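Local atomic coordinates of proabylysin (Pyrococcus abyssi, PDB entry 4JIU), a protein that is the zinc-bound zymogen of a minimal soluble metallopeptidase of the gluzincin type and probably hydrolyses peptide bonds once activated. Residues L58-A63 / S75-V80. The protein carries 1 engineered substitution. Numbering follows the deposited sequence. Where two conformers were deposited one is given.
With ZN (zinc ion), chain B.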
# COMPACT_ATOMS: atom_id res chain seq x y z
N LEU A 58 -1.99 -1.28 -0.97
CA LEU A 58 -1.74 -2.30 0.03
C LEU A 58 -0.33 -2.82 -0.05
O LEU A 58 0.34 -3.02 0.98
CB LEU A 58 -2.77 -3.42 -0.08
CG LEU A 58 -4.18 -3.03 0.33
CD1 LEU A 58 -5.13 -4.19 0.07
CD2 LEU A 58 -4.31 -2.60 1.76
N ILE A 59 0.17 -3.13 -1.26
CA ILE A 59 1.52 -3.61 -1.45
C ILE A 59 2.52 -2.56 -1.00
O ILE A 59 3.52 -2.93 -0.33
CB ILE A 59 1.73 -4.06 -2.89
CG1 ILE A 59 1.02 -5.38 -3.23
CG2 ILE A 59 3.22 -4.13 -3.24
CD1 ILE A 59 1.64 -6.60 -2.59
N HIS A 60 2.32 -1.31 -1.37
CA HIS A 60 3.21 -0.23 -0.98
C HIS A 60 3.30 -0.15 0.52
O HIS A 60 4.39 -0.04 1.11
CB HIS A 60 2.72 1.06 -1.64
CG HIS A 60 3.59 2.24 -1.33
ND1 HIS A 60 4.38 2.84 -2.28
CD2 HIS A 60 3.82 3.00 -0.23
CE1 HIS A 60 5.04 3.87 -1.77
NE2 HIS A 60 4.73 3.97 -0.48
N GLU A 61 2.14 -0.13 1.17
CA GLU A 61 2.15 0.01 2.63
C GLU A 61 2.72 -1.23 3.35
O GLU A 61 3.49 -1.12 4.27
CB GLU A 61 0.79 0.40 3.14
CG GLU A 61 0.29 1.73 2.60
CD GLU A 61 1.20 2.90 2.88
OE1 GLU A 61 2.04 2.93 3.78
OE2 GLU A 61 1.06 3.89 2.10
N LEU A 62 2.39 -2.42 2.85
CA LEU A 62 2.94 -3.64 3.38
C LEU A 62 4.46 -3.66 3.17
O LEU A 62 5.18 -4.15 4.05
CB LEU A 62 2.37 -4.92 2.76
CG LEU A 62 0.97 -5.29 3.21
CD1 LEU A 62 0.42 -6.39 2.34
CD2 LEU A 62 0.94 -5.71 4.68
N ALA A 63 4.96 -3.13 2.06
CA ALA A 63 6.38 -3.06 1.81
C ALA A 63 7.09 -2.20 2.83
O ALA A 63 8.20 -2.51 3.27
CB ALA A 63 6.66 -2.59 0.38
N SER A 75 15.49 -1.83 -0.91
CA SER A 75 14.83 -3.05 -0.41
C SER A 75 13.33 -2.85 -0.33
O SER A 75 12.58 -3.81 -0.54
CB SER A 75 15.42 -3.40 0.96
OG SER A 75 15.23 -2.27 1.80
N PHE A 76 12.88 -1.63 -0.09
CA PHE A 76 11.45 -1.33 -0.19
C PHE A 76 10.92 -1.66 -1.57
O PHE A 76 9.92 -2.34 -1.77
CB PHE A 76 11.25 0.17 0.19
CG PHE A 76 9.85 0.64 -0.11
CD1 PHE A 76 8.84 0.46 0.85
CD2 PHE A 76 9.54 1.24 -1.31
CE1 PHE A 76 7.55 0.84 0.58
CE2 PHE A 76 8.24 1.59 -1.60
CZ PHE A 76 7.27 1.39 -0.66
N TRP A 77 11.59 -1.11 -2.60
CA TRP A 77 11.12 -1.28 -3.95
C TRP A 77 11.21 -2.73 -4.40
O TRP A 77 10.41 -3.19 -5.17
CB TRP A 77 11.82 -0.36 -4.96
CG TRP A 77 11.41 1.05 -4.79
CD1 TRP A 77 12.21 2.09 -4.42
CD2 TRP A 77 10.10 1.63 -4.94
NE1 TRP A 77 11.53 3.27 -4.32
CE2 TRP A 77 10.20 3.01 -4.64
CE3 TRP A 77 8.85 1.13 -5.27
CZ2 TRP A 77 9.11 3.91 -4.68
CZ3 TRP A 77 7.76 2.01 -5.33
CH2 TRP A 77 7.90 3.36 -5.03
N ARG A 78 12.21 -3.49 -3.86
CA ARG A 78 12.26 -4.91 -4.17
C ARG A 78 10.98 -5.65 -3.74
O ARG A 78 10.51 -6.53 -4.47
CB ARG A 78 13.45 -5.55 -3.46
CG ARG A 78 13.66 -7.02 -3.45
CD ARG A 78 15.08 -7.43 -3.09
NE ARG A 78 15.33 -7.63 -1.66
CZ ARG A 78 16.14 -6.99 -0.83
NH1 ARG A 78 16.92 -5.97 -1.23
NH2 ARG A 78 16.23 -7.32 0.46
N GLU A 79 10.42 -5.26 -2.60
CA GLU A 79 9.17 -5.91 -2.19
C GLU A 79 8.05 -5.53 -3.16
O GLU A 79 7.27 -6.37 -3.60
CB GLU A 79 8.79 -5.49 -0.78
CG GLU A 79 9.79 -5.91 0.27
CD GLU A 79 9.94 -7.41 0.37
OE1 GLU A 79 9.04 -8.19 -0.05
OE2 GLU A 79 10.95 -7.84 0.99
N VAL A 80 7.90 -4.24 -3.47
CA VAL A 80 6.86 -3.78 -4.42
C VAL A 80 6.95 -4.50 -5.75
O VAL A 80 5.92 -4.88 -6.33
CB VAL A 80 6.96 -2.24 -4.57
CG1 VAL A 80 6.05 -1.77 -5.67
CG2 VAL A 80 6.69 -1.52 -3.27
ZN ZN B . 5.67 5.04 0.90
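Phe76 drives the edge of its ring into one face of the His60 imidazole, a T-shaped aromatic pair with planes at 71° and centroids 4.8 Å apart. CZ leads, sitting over the middle of the imidazole with His60 CE1 at 3.5 Å. In both residues CG lies anti to the backbone N (chi1 -179° for His60 and 170° for Phe76), which helps carry each ring into the space between the helices. The neighbouring edge carbon, Phe76 CE1, lies 3.3 Å from His60 O, near the plane of the phenyl ring. Trp77 adds a looser contact, its CH2 reaching 4.4 Å from His60 CE1, while one indole face receives Phe76 CE2.

Aliphatic packing joins the rest of the two helices; the axes of segments 58-63 and 75-80, roughly antiparallel, approach to 8.8 Å. Ala63 is its centre: the methyl carbon CB meets Phe76 CE1 at 3.5 Å and also touches Glu79 CB and Val80 CG2. One turn earlier, Ile59 CG2 rests against Val80 CA at 3.8 Å. Glu79 contributes only its CB here; its bent chain carries the carboxylate off to salt bridges with Lys82 and Lys66.

His60 NE2 binds zinc at 2.0 Å, with His64, His72 and the C-terminal carboxylate oxygen O of Val105 as the other ligands, and ND1 is hydrogen-bonded to Tyr56 OH. The zinc-bound chain end probably confers latency. His60 and Glu61 begin the HExxH motif on helix 51-67. Metal, tyrosine and phenyl edge thus fix the imidazole from three directions, and helix 74-80 supplies an apolar part of the second shell in the zinc site of this minigluzincin zymogen.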